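Local coordinates for protein FimX (Pseudomonas aeruginosa PAO1, PDB 3HV8) that belongs to the EAL-domain family and holds the ligand C2E in a pocket of that domain, at residues 32-40 with 256-264; 121-129 with 157-167. All blocks are in the same frame, centred on the assembly; numbering follows the deposited sequence.

Contact 1 of 2, residues 32-40 with 256-264. With C2E (9,9'-[(2R,3R,3aS,5S,7aR,9R,10R,10aS,12S,14aR)-3,5,10,12-tetrahydroxy-5,12-dioxidooctahydro-2H,7H-difuro[3,2-d:3',2'-j][1,3,7,9,2,8]tetraoxadiphosphacyclododecine-2,9-diyl]bis(2-amino-1,9-dihydro-6H-purin-6-one)), chain B.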
loop_
_atom_site.group_PDB
_atom_site.type_symbol
_atom_site.label_atom_id
_atom_site.label_comp_id
_atom_site.label_asym_id
_atom_site.label_seq_id
_atom_site.Cartn_x
_atom_site.Cartn_y
_atom_site.Cartn_z
ATOM N N SER A 32 5.430 -7.725 -19.085
ATOM C CA SER A 32 5.544 -6.352 -19.561
ATOM C C SER A 32 4.990 -5.370 -18.537
ATOM O O SER A 32 4.210 -4.470 -18.868
ATOM C CB SER A 32 4.869 -6.162 -20.914
ATOM O OG SER A 32 5.381 -4.998 -21.544
ATOM N N PHE A 33 5.408 -5.578 -17.298
ATOM C CA PHE A 33 5.145 -4.674 -16.175
ATOM C C PHE A 33 6.456 -4.468 -15.438
ATOM O O PHE A 33 7.400 -5.271 -15.558
ATOM C CB PHE A 33 4.131 -5.263 -15.187
ATOM C CG PHE A 33 2.737 -5.394 -15.730
ATOM C CD1 PHE A 33 1.848 -4.327 -15.665
ATOM C CD2 PHE A 33 2.299 -6.590 -16.290
ATOM C CE1 PHE A 33 0.567 -4.447 -16.144
ATOM C CE2 PHE A 33 1.011 -6.712 -16.774
ATOM C CZ PHE A 33 0.133 -5.629 -16.696
ATOM N N ARG A 34 6.523 -3.413 -14.641
ATOM C CA ARG A 34 7.691 -3.180 -13.817
ATOM C C ARG A 34 7.227 -2.773 -12.422
ATOM O O ARG A 34 6.293 -1.977 -12.283
ATOM C CB ARG A 34 8.542 -2.080 -14.427
ATOM C CG ARG A 34 9.716 -1.645 -13.566
ATOM C CD ARG A 34 10.605 -0.665 -14.318
ATOM N NE ARG A 34 11.146 -1.274 -15.530
ATOM C CZ ARG A 34 11.489 -0.598 -16.621
ATOM N NH1 ARG A 34 11.972 -1.250 -17.672
ATOM N NH2 ARG A 34 11.349 0.721 -16.666
ATOM N N LEU A 35 7.869 -3.313 -11.391
ATOM C CA LEU A 35 7.638 -2.852 -10.025
ATOM C C LEU A 35 8.628 -1.757 -9.647
ATOM O O LEU A 35 9.844 -1.884 -9.876
ATOM C CB LEU A 35 7.758 -4.007 -9.037
ATOM C CG LEU A 35 6.795 -5.167 -9.263
ATOM C CD1 LEU A 35 6.954 -6.239 -8.206
ATOM C CD2 LEU A 35 5.353 -4.663 -9.313
ATOM N N LEU A 36 8.110 -0.683 -9.055
ATOM C CA LEU A 36 8.934 0.322 -8.408
ATOM C C LEU A 36 8.715 0.230 -6.894
ATOM O O LEU A 36 7.707 -0.323 -6.431
ATOM C CB LEU A 36 8.565 1.723 -8.897
ATOM C CG LEU A 36 8.523 1.922 -10.413
ATOM C CD1 LEU A 36 8.122 3.373 -10.712
ATOM C CD2 LEU A 36 9.882 1.572 -11.042
ATOM N N PHE A 37 9.651 0.799 -6.139
ATOM C CA PHE A 37 9.700 0.677 -4.691
ATOM C C PHE A 37 9.922 2.040 -4.092
ATOM O O PHE A 37 10.831 2.756 -4.503
ATOM C CB PHE A 37 10.835 -0.273 -4.310
ATOM C CG PHE A 37 10.709 -1.623 -4.954
ATOM C CD1 PHE A 37 9.937 -2.612 -4.369
ATOM C CD2 PHE A 37 11.332 -1.887 -6.162
ATOM C CE1 PHE A 37 9.785 -3.847 -4.975
ATOM C CE2 PHE A 37 11.189 -3.121 -6.774
ATOM C CZ PHE A 37 10.418 -4.102 -6.175
ATOM N N GLN A 38 9.079 2.424 -3.142
ATOM C CA GLN A 38 9.251 3.704 -2.468
ATOM C C GLN A 38 9.380 3.480 -0.974
ATOM O O GLN A 38 8.462 2.965 -0.337
ATOM C CB GLN A 38 8.097 4.664 -2.777
ATOM C CG GLN A 38 8.316 6.035 -2.136
ATOM C CD GLN A 38 7.261 7.048 -2.495
ATOM O OE1 GLN A 38 6.145 6.705 -2.896
ATOM N NE2 GLN A 38 7.609 8.326 -2.357
ATOM N N PRO A 39 10.516 3.880 -0.393
ATOM C CA PRO A 39 10.751 3.547 1.016
ATOM C C PRO A 39 9.770 4.247 1.941
ATOM O O PRO A 39 9.310 5.365 1.667
ATOM C CB PRO A 39 12.192 4.033 1.263
ATOM C CG PRO A 39 12.385 5.106 0.235
ATOM C CD PRO A 39 11.651 4.607 -0.993
ATOM N N VAL A 40 9.432 3.551 3.026
ATOM C CA VAL A 40 8.593 4.069 4.095
ATOM C C VAL A 40 9.494 4.142 5.326
ATOM O O VAL A 40 10.064 3.136 5.753
ATOM C CB VAL A 40 7.354 3.145 4.337
ATOM C CG1 VAL A 40 6.513 3.637 5.492
ATOM C CG2 VAL A 40 6.498 3.058 3.056
ATOM N N SER A 256 11.492 3.999 -7.073
ATOM C CA SER A 256 12.684 3.647 -7.850
ATOM C C SER A 256 12.687 2.164 -8.179
ATOM O O SER A 256 12.099 1.359 -7.457
ATOM C CB SER A 256 13.943 3.998 -7.048
ATOM O OG SER A 256 15.091 3.379 -7.608
ATOM N N GLN A 257 13.366 1.792 -9.262
ATOM C CA GLN A 257 13.449 0.392 -9.667
ATOM C C GLN A 257 14.228 -0.458 -8.670
ATOM O O GLN A 257 14.128 -1.692 -8.681
ATOM C CB GLN A 257 14.122 0.268 -11.034
ATOM C CG GLN A 257 13.172 0.168 -12.207
ATOM C CD GLN A 257 13.890 -0.150 -13.508
ATOM O OE1 GLN A 257 14.222 -1.305 -13.787
ATOM N NE2 GLN A 257 14.124 0.878 -14.316
ATOM N N ALA A 258 15.006 0.200 -7.821
ATOM C CA ALA A 258 15.866 -0.514 -6.889
ATOM C C ALA A 258 15.518 -0.236 -5.435
ATOM O O ALA A 258 15.124 0.876 -5.073
ATOM C CB ALA A 258 17.334 -0.174 -7.153
ATOM N N MET A 259 15.678 -1.259 -4.603
ATOM C CA MET A 259 15.599 -1.092 -3.159
ATOM C C MET A 259 16.987 -0.832 -2.585
ATOM O O MET A 259 17.630 -1.741 -2.057
ATOM C CB MET A 259 14.993 -2.332 -2.502
ATOM C CG MET A 259 13.485 -2.472 -2.707
ATOM S SD MET A 259 12.813 -3.985 -1.966
ATOM C CE MET A 259 13.199 -5.184 -3.235
ATOM N N ASP A 260 17.454 0.405 -2.694
ATOM C CA ASP A 260 18.769 0.737 -2.144
ATOM C C ASP A 260 18.764 1.984 -1.266
ATOM O O ASP A 260 19.762 2.695 -1.163
ATOM C CB ASP A 260 19.861 0.797 -3.233
ATOM C CG ASP A 260 19.427 1.549 -4.473
ATOM O OD1 ASP A 260 18.459 2.329 -4.397
ATOM O OD2 ASP A 260 20.065 1.364 -5.532
ATOM N N TYR A 261 17.634 2.228 -0.613
ATOM C CA TYR A 261 17.522 3.314 0.344
ATOM C C TYR A 261 18.356 2.992 1.577
ATOM O O TYR A 261 18.386 1.851 2.042
ATOM C CB TYR A 261 16.057 3.538 0.754
ATOM C CG TYR A 261 15.847 4.770 1.588
ATOM C CD1 TYR A 261 15.672 4.685 2.968
ATOM C CD2 TYR A 261 15.845 6.039 1.000
ATOM C CE1 TYR A 261 15.486 5.815 3.731
ATOM C CE2 TYR A 261 15.664 7.173 1.761
ATOM C CZ TYR A 261 15.489 7.059 3.121
ATOM O OH TYR A 261 15.307 8.187 3.887
ATOM N N ASP A 262 19.027 4.009 2.103
ATOM C CA ASP A 262 19.803 3.866 3.320
ATOM C C ASP A 262 18.920 4.171 4.526
ATOM O O ASP A 262 18.757 5.330 4.903
ATOM C CB ASP A 262 21.001 4.820 3.277
ATOM C CG ASP A 262 22.002 4.549 4.377
ATOM O OD1 ASP A 262 21.786 3.597 5.154
ATOM O OD2 ASP A 262 23.005 5.291 4.460
ATOM N N PHE A 263 18.345 3.130 5.130
ATOM C CA PHE A 263 17.468 3.311 6.287
ATOM C C PHE A 263 18.260 3.618 7.559
ATOM O O PHE A 263 17.746 4.240 8.491
ATOM C CB PHE A 263 16.590 2.072 6.516
ATOM C CG PHE A 263 15.563 1.835 5.436
ATOM C CD1 PHE A 263 14.273 2.345 5.551
ATOM C CD2 PHE A 263 15.879 1.082 4.319
ATOM C CE1 PHE A 263 13.336 2.121 4.562
ATOM C CE2 PHE A 263 14.943 0.854 3.326
ATOM C CZ PHE A 263 13.672 1.375 3.452
ATOM N N SER A 264 19.514 3.178 7.593
ATOM C CA SER A 264 20.353 3.358 8.771
ATOM C C SER A 264 20.526 4.836 9.101
ATOM O O SER A 264 21.098 5.592 8.317
ATOM C CB SER A 264 21.724 2.707 8.562
ATOM O OG SER A 264 22.546 3.500 7.726
HETATM P P1 C2E B . -1.721 5.700 -4.043
HETATM O O2P C2E B . -2.118 5.553 -2.502
HETATM O O1P C2E B . -2.196 7.032 -4.468
HETATM O "O5'" C2E B . -0.152 5.750 -4.321
HETATM C "C5'" C2E B . 0.519 7.008 -4.113
HETATM C "C4'" C2E B . 0.707 7.831 -5.405
HETATM O "O4'" C2E B . 1.455 9.029 -5.084
HETATM C "C3'" C2E B . 1.627 7.002 -6.292
HETATM O "O3'" C2E B . 1.240 7.170 -7.664
HETATM C "C2'" C2E B . 3.043 7.548 -5.992
HETATM O "O2'" C2E B . 3.940 7.430 -7.080
HETATM C "C1'" C2E B . 2.729 9.018 -5.712
HETATM N N9 C2E B . 3.683 9.693 -4.846
HETATM C C8 C2E B . 4.607 9.113 -4.009
HETATM N N7 C2E B . 5.160 10.038 -3.257
HETATM C C5 C2E B . 4.630 11.250 -3.596
HETATM C C6 C2E B . 4.847 12.570 -3.141
HETATM O O6 C2E B . 5.619 12.842 -2.219
HETATM N N1 C2E B . 4.140 13.537 -3.741
HETATM C C2 C2E B . 3.257 13.272 -4.741
HETATM N N2 C2E B . 2.567 14.315 -5.303
HETATM N N3 C2E B . 3.045 12.051 -5.174
HETATM C C4 C2E B . 3.706 11.035 -4.618
HETATM P P11 C2E B . 1.158 5.840 -8.566
HETATM O O21 C2E B . 0.794 6.282 -10.032
HETATM O O11 C2E B . 2.387 5.031 -8.434
HETATM O O5A C2E B . -0.019 4.997 -7.918
HETATM C C5A C2E B . -1.344 5.544 -7.913
HETATM C C4A C2E B . -2.349 4.515 -7.401
HETATM O O4A C2E B . -2.337 3.372 -8.269
HETATM C C3A C2E B . -2.039 3.955 -6.012
HETATM O O3A C2E B . -2.583 4.749 -4.964
HETATM C C2A C2E B . -2.827 2.644 -6.053
HETATM O O2A C2E B . -4.232 2.900 -5.888
HETATM C C1A C2E B . -2.639 2.216 -7.513
HETATM N N91 C2E B . -1.511 1.296 -7.592
HETATM C C81 C2E B . -0.189 1.579 -7.783
HETATM N N71 C2E B . 0.479 0.458 -7.792
HETATM C C51 C2E B . -0.385 -0.595 -7.679
HETATM C C61 C2E B . -0.270 -2.001 -7.666
HETATM O O61 C2E B . 0.817 -2.592 -7.664
HETATM N N11 C2E B . -1.435 -2.689 -7.547
HETATM C C21 C2E B . -2.658 -2.082 -7.452
HETATM N N21 C2E B . -3.777 -2.850 -7.291
HETATM N N31 C2E B . -2.779 -0.780 -7.436
HETATM C C41 C2E B . -1.669 -0.045 -7.565
#
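The Met-259 side chain crosses one face of the Phe-37 ring obliquely. Met-259 CG lies over the Phe-37 ring, 4.1 Å from the centroid. Met-259 SD lies over the same face, a Met-aromatic contact. Met-259 bends at chi3 (-82°), and this turns CE back over the rim of the ring. At the ring edge, near its plane, sit the carbonyl oxygens of Ser-256 and Gln-257.

The backbones join through a single antiparallel, hydrogen-bonded bridge. Phe-37 N donates to Ser-256 O (2.8 Å), and Ser-256 N donates to Phe-37 O (2.9 Å). Ser-256 OG then accepts from Ala-258 N in an ST turn, which bends the tail just past the bridge.

Flanking this, the Gln-257 amide stacks on the Arg-34 guanidinium, with the planes 6° apart. Arg-34 CD comes within 3.4 Å of Gln-257 CD. The charge of Arg-34 is met by a salt bridge to Glu-64. At the other end, Pro-39 CG sits over one face of the Tyr-261 ring, 4.0 Å from the centroid. Pro-39 CB also touches Phe-263 CZ, and Tyr-261 CD1 covers the centre of a Phe-263 face. Val-40 O lies at the Phe-263 edge.

Gln-38 leaves the strand on the side away from 256-264, and its amide is part of the C2E pocket. Its NE2 donates to N7 of C2E (3.1 Å, 161° at the hydrogen) and to Gln-253 O.

Strand 33-42 runs antiparallel to strands 49-58 and 246-247 in the TIM-barrel-like EAL domain. Tyr-51 of strand 49-58 bonds Tyr-261 N through its hydroxyl. Helix 80-96 covers Leu-35 and Phe-37.

Contact 2 of 2, residues 121-129 with 157-167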
loop_
_atom_site.group_PDB
_atom_site.type_symbol
_atom_site.label_atom_id
_atom_site.label_comp_id
_atom_site.label_asym_id
_atom_site.label_seq_id
_atom_site.Cartn_x
_atom_site.Cartn_y
_atom_site.Cartn_z
ATOM N N LEU A 121 -8.291 -15.737 -3.565
ATOM C CA LEU A 121 -7.055 -15.040 -3.251
ATOM C C LEU A 121 -6.324 -15.675 -2.065
ATOM O O LEU A 121 -5.134 -15.976 -2.150
ATOM C CB LEU A 121 -7.319 -13.548 -3.005
ATOM C CG LEU A 121 -6.092 -12.766 -2.513
ATOM C CD1 LEU A 121 -4.967 -12.786 -3.533
ATOM C CD2 LEU A 121 -6.462 -11.326 -2.140
ATOM N N LEU A 122 -7.040 -15.873 -0.962
ATOM C CA LEU A 122 -6.422 -16.438 0.236
ATOM C C LEU A 122 -5.827 -17.833 0.016
ATOM O O LEU A 122 -4.663 -18.062 0.347
ATOM C CB LEU A 122 -7.402 -16.440 1.416
ATOM C CG LEU A 122 -7.689 -15.097 2.089
ATOM C CD1 LEU A 122 -8.815 -15.263 3.097
ATOM C CD2 LEU A 122 -6.439 -14.555 2.758
ATOM N N PRO A 123 -6.617 -18.774 -0.542
ATOM C CA PRO A 123 -6.051 -20.099 -0.812
ATOM C C PRO A 123 -4.796 -20.006 -1.683
ATOM O O PRO A 123 -3.803 -20.671 -1.398
ATOM C CB PRO A 123 -7.176 -20.819 -1.571
ATOM C CG PRO A 123 -8.418 -20.153 -1.137
ATOM C CD PRO A 123 -8.039 -18.700 -0.916
ATOM N N TRP A 124 -4.830 -19.176 -2.724
ATOM C CA TRP A 124 -3.675 -19.039 -3.601
ATOM C C TRP A 124 -2.480 -18.410 -2.886
ATOM O O TRP A 124 -1.347 -18.845 -3.046
ATOM C CB TRP A 124 -4.039 -18.218 -4.843
ATOM C CG TRP A 124 -2.839 -17.849 -5.680
ATOM C CD1 TRP A 124 -2.254 -18.609 -6.652
ATOM C CD2 TRP A 124 -2.077 -16.626 -5.618
ATOM N NE1 TRP A 124 -1.179 -17.944 -7.193
ATOM C CE2 TRP A 124 -1.048 -16.726 -6.578
ATOM C CE3 TRP A 124 -2.164 -15.464 -4.838
ATOM C CZ2 TRP A 124 -0.110 -15.711 -6.787
ATOM C CZ3 TRP A 124 -1.234 -14.458 -5.043
ATOM C CH2 TRP A 124 -0.217 -14.585 -6.005
ATOM N N LEU A 125 -2.743 -17.367 -2.099
ATOM C CA LEU A 125 -1.661 -16.673 -1.418
ATOM C C LEU A 125 -0.950 -17.622 -0.455
ATOM O O LEU A 125 0.268 -17.613 -0.363
ATOM C CB LEU A 125 -2.197 -15.442 -0.675
ATOM C CG LEU A 125 -1.224 -14.610 0.157
ATOM C CD1 LEU A 125 -0.100 -14.051 -0.692
ATOM C CD2 LEU A 125 -1.995 -13.484 0.845
ATOM N N GLY A 126 -1.739 -18.448 0.224
ATOM C CA GLY A 126 -1.201 -19.443 1.132
ATOM C C GLY A 126 -0.172 -20.322 0.447
ATOM O O GLY A 126 0.931 -20.525 0.960
ATOM N N VAL A 127 -0.522 -20.835 -0.727
ATOM C CA VAL A 127 0.405 -21.701 -1.456
ATOM C C VAL A 127 1.590 -20.934 -2.041
ATOM O O VAL A 127 2.703 -21.442 -2.082
ATOM C CB VAL A 127 -0.311 -22.510 -2.556
ATOM C CG1 VAL A 127 0.707 -23.131 -3.515
ATOM C CG2 VAL A 127 -1.183 -23.577 -1.922
ATOM N N ALA A 128 1.354 -19.696 -2.472
ATOM C CA ALA A 128 2.410 -18.879 -3.049
ATOM C C ALA A 128 3.492 -18.502 -2.026
ATOM O O ALA A 128 4.683 -18.459 -2.346
ATOM C CB ALA A 128 1.806 -17.617 -3.691
ATOM N N LEU A 129 3.064 -18.234 -0.797
ATOM C CA LEU A 129 3.998 -17.922 0.276
ATOM C C LEU A 129 4.860 -19.135 0.598
ATOM O O LEU A 129 6.085 -19.031 0.622
ATOM C CB LEU A 129 3.249 -17.434 1.516
ATOM C CG LEU A 129 2.626 -16.042 1.351
ATOM C CD1 LEU A 129 1.689 -15.728 2.501
ATOM C CD2 LEU A 129 3.723 -15.009 1.217
ATOM N N GLN A 157 -13.276 -10.364 6.032
ATOM C CA GLN A 157 -12.881 -11.745 5.817
ATOM C C GLN A 157 -11.452 -11.857 5.297
ATOM O O GLN A 157 -10.678 -12.694 5.743
ATOM C CB GLN A 157 -13.848 -12.419 4.835
ATOM C CG GLN A 157 -15.257 -12.552 5.392
ATOM C CD GLN A 157 -16.280 -12.937 4.336
ATOM O OE1 GLN A 157 -16.042 -12.785 3.135
ATOM N NE2 GLN A 157 -17.434 -13.425 4.781
ATOM N N LEU A 158 -11.090 -10.990 4.355
ATOM C CA LEU A 158 -9.744 -11.058 3.806
ATOM C C LEU A 158 -8.693 -10.755 4.869
ATOM O O LEU A 158 -7.733 -11.491 5.017
ATOM C CB LEU A 158 -9.571 -10.107 2.619
ATOM C CG LEU A 158 -8.135 -10.008 2.105
ATOM C CD1 LEU A 158 -7.648 -11.342 1.581
ATOM C CD2 LEU A 158 -8.045 -8.967 1.004
ATOM N N THR A 159 -8.895 -9.677 5.622
ATOM C CA THR A 159 -7.878 -9.285 6.608
ATOM C C THR A 159 -7.750 -10.290 7.760
ATOM O O THR A 159 -6.658 -10.532 8.253
ATOM C CB THR A 159 -8.063 -7.830 7.135
ATOM O OG1 THR A 159 -9.351 -7.676 7.737
ATOM C CG2 THR A 159 -7.917 -6.834 5.987
ATOM N N GLN A 160 -8.857 -10.925 8.135
ATOM C CA GLN A 160 -8.803 -12.008 9.114
ATOM C C GLN A 160 -7.997 -13.186 8.550
ATOM O O GLN A 160 -7.163 -13.781 9.232
ATOM C CB GLN A 160 -10.223 -12.439 9.514
ATOM C CG GLN A 160 -10.880 -11.487 10.520
ATOM C CD GLN A 160 -12.373 -11.711 10.715
ATOM O OE1 GLN A 160 -13.063 -10.862 11.281
ATOM N NE2 GLN A 160 -12.875 -12.848 10.253
ATOM N N GLY A 161 -8.215 -13.491 7.274
ATOM C CA GLY A 161 -7.453 -14.546 6.628
ATOM C C GLY A 161 -5.971 -14.233 6.478
ATOM O O GLY A 161 -5.113 -15.113 6.601
ATOM N N LEU A 162 -5.649 -12.971 6.191
ATOM C CA LEU A 162 -4.257 -12.566 6.114
ATOM C C LEU A 162 -3.554 -12.766 7.451
ATOM O O LEU A 162 -2.394 -13.163 7.488
ATOM C CB LEU A 162 -4.145 -11.095 5.676
ATOM C CG LEU A 162 -4.547 -10.830 4.228
ATOM C CD1 LEU A 162 -4.585 -9.321 3.964
ATOM C CD2 LEU A 162 -3.592 -11.531 3.262
ATOM N N ALA A 163 -4.265 -12.486 8.539
ATOM C CA ALA A 163 -3.686 -12.646 9.870
ATOM C C ALA A 163 -3.349 -14.114 10.111
ATOM O O ALA A 163 -2.301 -14.439 10.662
ATOM C CB ALA A 163 -4.631 -12.110 10.945
ATOM N N THR A 164 -4.244 -14.993 9.676
ATOM C CA THR A 164 -4.016 -16.426 9.806
ATOM C C THR A 164 -2.736 -16.834 9.068
ATOM O O THR A 164 -1.979 -17.668 9.556
ATOM C CB THR A 164 -5.243 -17.228 9.320
ATOM O OG1 THR A 164 -6.378 -16.894 10.129
ATOM C CG2 THR A 164 -4.989 -18.730 9.408
ATOM N N LEU A 165 -2.486 -16.220 7.906
ATOM C CA LEU A 165 -1.285 -16.467 7.105
ATOM C C LEU A 165 -0.054 -15.643 7.522
ATOM O O LEU A 165 0.956 -15.629 6.801
ATOM C CB LEU A 165 -1.560 -16.166 5.625
ATOM C CG LEU A 165 -2.518 -17.056 4.848
ATOM C CD1 LEU A 165 -2.802 -16.504 3.452
ATOM C CD2 LEU A 165 -1.947 -18.458 4.746
ATOM N N HIS A 166 -0.137 -14.946 8.653
ATOM C CA HIS A 166 0.982 -14.136 9.158
ATOM C C HIS A 166 1.437 -13.053 8.174
ATOM O O HIS A 166 2.627 -12.746 8.038
ATOM C CB HIS A 166 2.150 -15.028 9.579
ATOM C CG HIS A 166 1.725 -16.219 10.375
ATOM N ND1 HIS A 166 1.901 -17.512 9.933
ATOM C CD2 HIS A 166 1.097 -16.310 11.570
ATOM C CE1 HIS A 166 1.415 -18.349 10.831
ATOM N NE2 HIS A 166 0.920 -17.645 11.834
ATOM N N CYS A 167 0.467 -12.509 7.458
ATOM C CA CYS A 167 0.681 -11.283 6.718
ATOM C C CYS A 167 0.043 -10.173 7.513
ATOM O O CYS A 167 -0.747 -10.421 8.430
ATOM C CB CYS A 167 0.043 -11.358 5.333
ATOM S SG CYS A 167 0.759 -12.636 4.283
#
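Leu-125 holds CG anti to its backbone nitrogen (chi1 177°), and Leu-162 holds CG anti to its carbonyl carbon (chi1 -69°). These torsions bring Leu-125 CD2 against Leu-162 CD2 at 3.5 Å, tighter than usual for two methyls. The two side chains meet at about a right angle.

In the modelled conformer, one of two, Leu-122 reaches across with both methyls. Its CD2 touches Leu-158 CD1 at 3.6 Å, and its CD1 lies 3.9 Å from Gly-161 CA. Leu-165, just past the end of helix 152-164, packs the other way: its CD2 rests 3.8 Å from Gly-126 CA. Toward the C-terminal end of the segments, Leu-129 CD1 meets Cys-167 SG at 3.7 Å.

No hydrogen bond crosses the interface. A Schellman motif ends helix 152-164, with His-166 at positive phi as its C-prime residue and Cys-167 N bonded to Leu-162 O. The turn carries Cys-167 back toward Leu-129.

The segment axes run nearly parallel, 20° apart and 10.4 Å at closest approach. This is side-by-side packing of two outer helices of the beta/alpha barrel. Strand 139-144, between them in sequence, packs against both: its Phe-141 touches Leu-125 and Leu-162. Helix 80-96 packs beside helix 121-132 through Ile-88 and Ile-92.

Both contacts are partly buried, but they join different elements. Contact 1 fastens the C-terminal tail, which has no regular structure, to strand 33-42. Contact 2 packs two helices outside the parallel strands of the same sheet. Contact 1 mixes backbone hydrogen bonds with a planar stack and ring packing, while contact 2 uses apolar packing alone. Contact 1 reaches C2E directly through Gln-38; at contact 2 the Leu-121 side chain stays about 10 Å from it. The centres lie about 24 Å apart and the nearest atoms about 11 Å, so the two contacts do not touch. Helix 80-96 borders both, meeting Phe-37 in one and Leu-125 in the other.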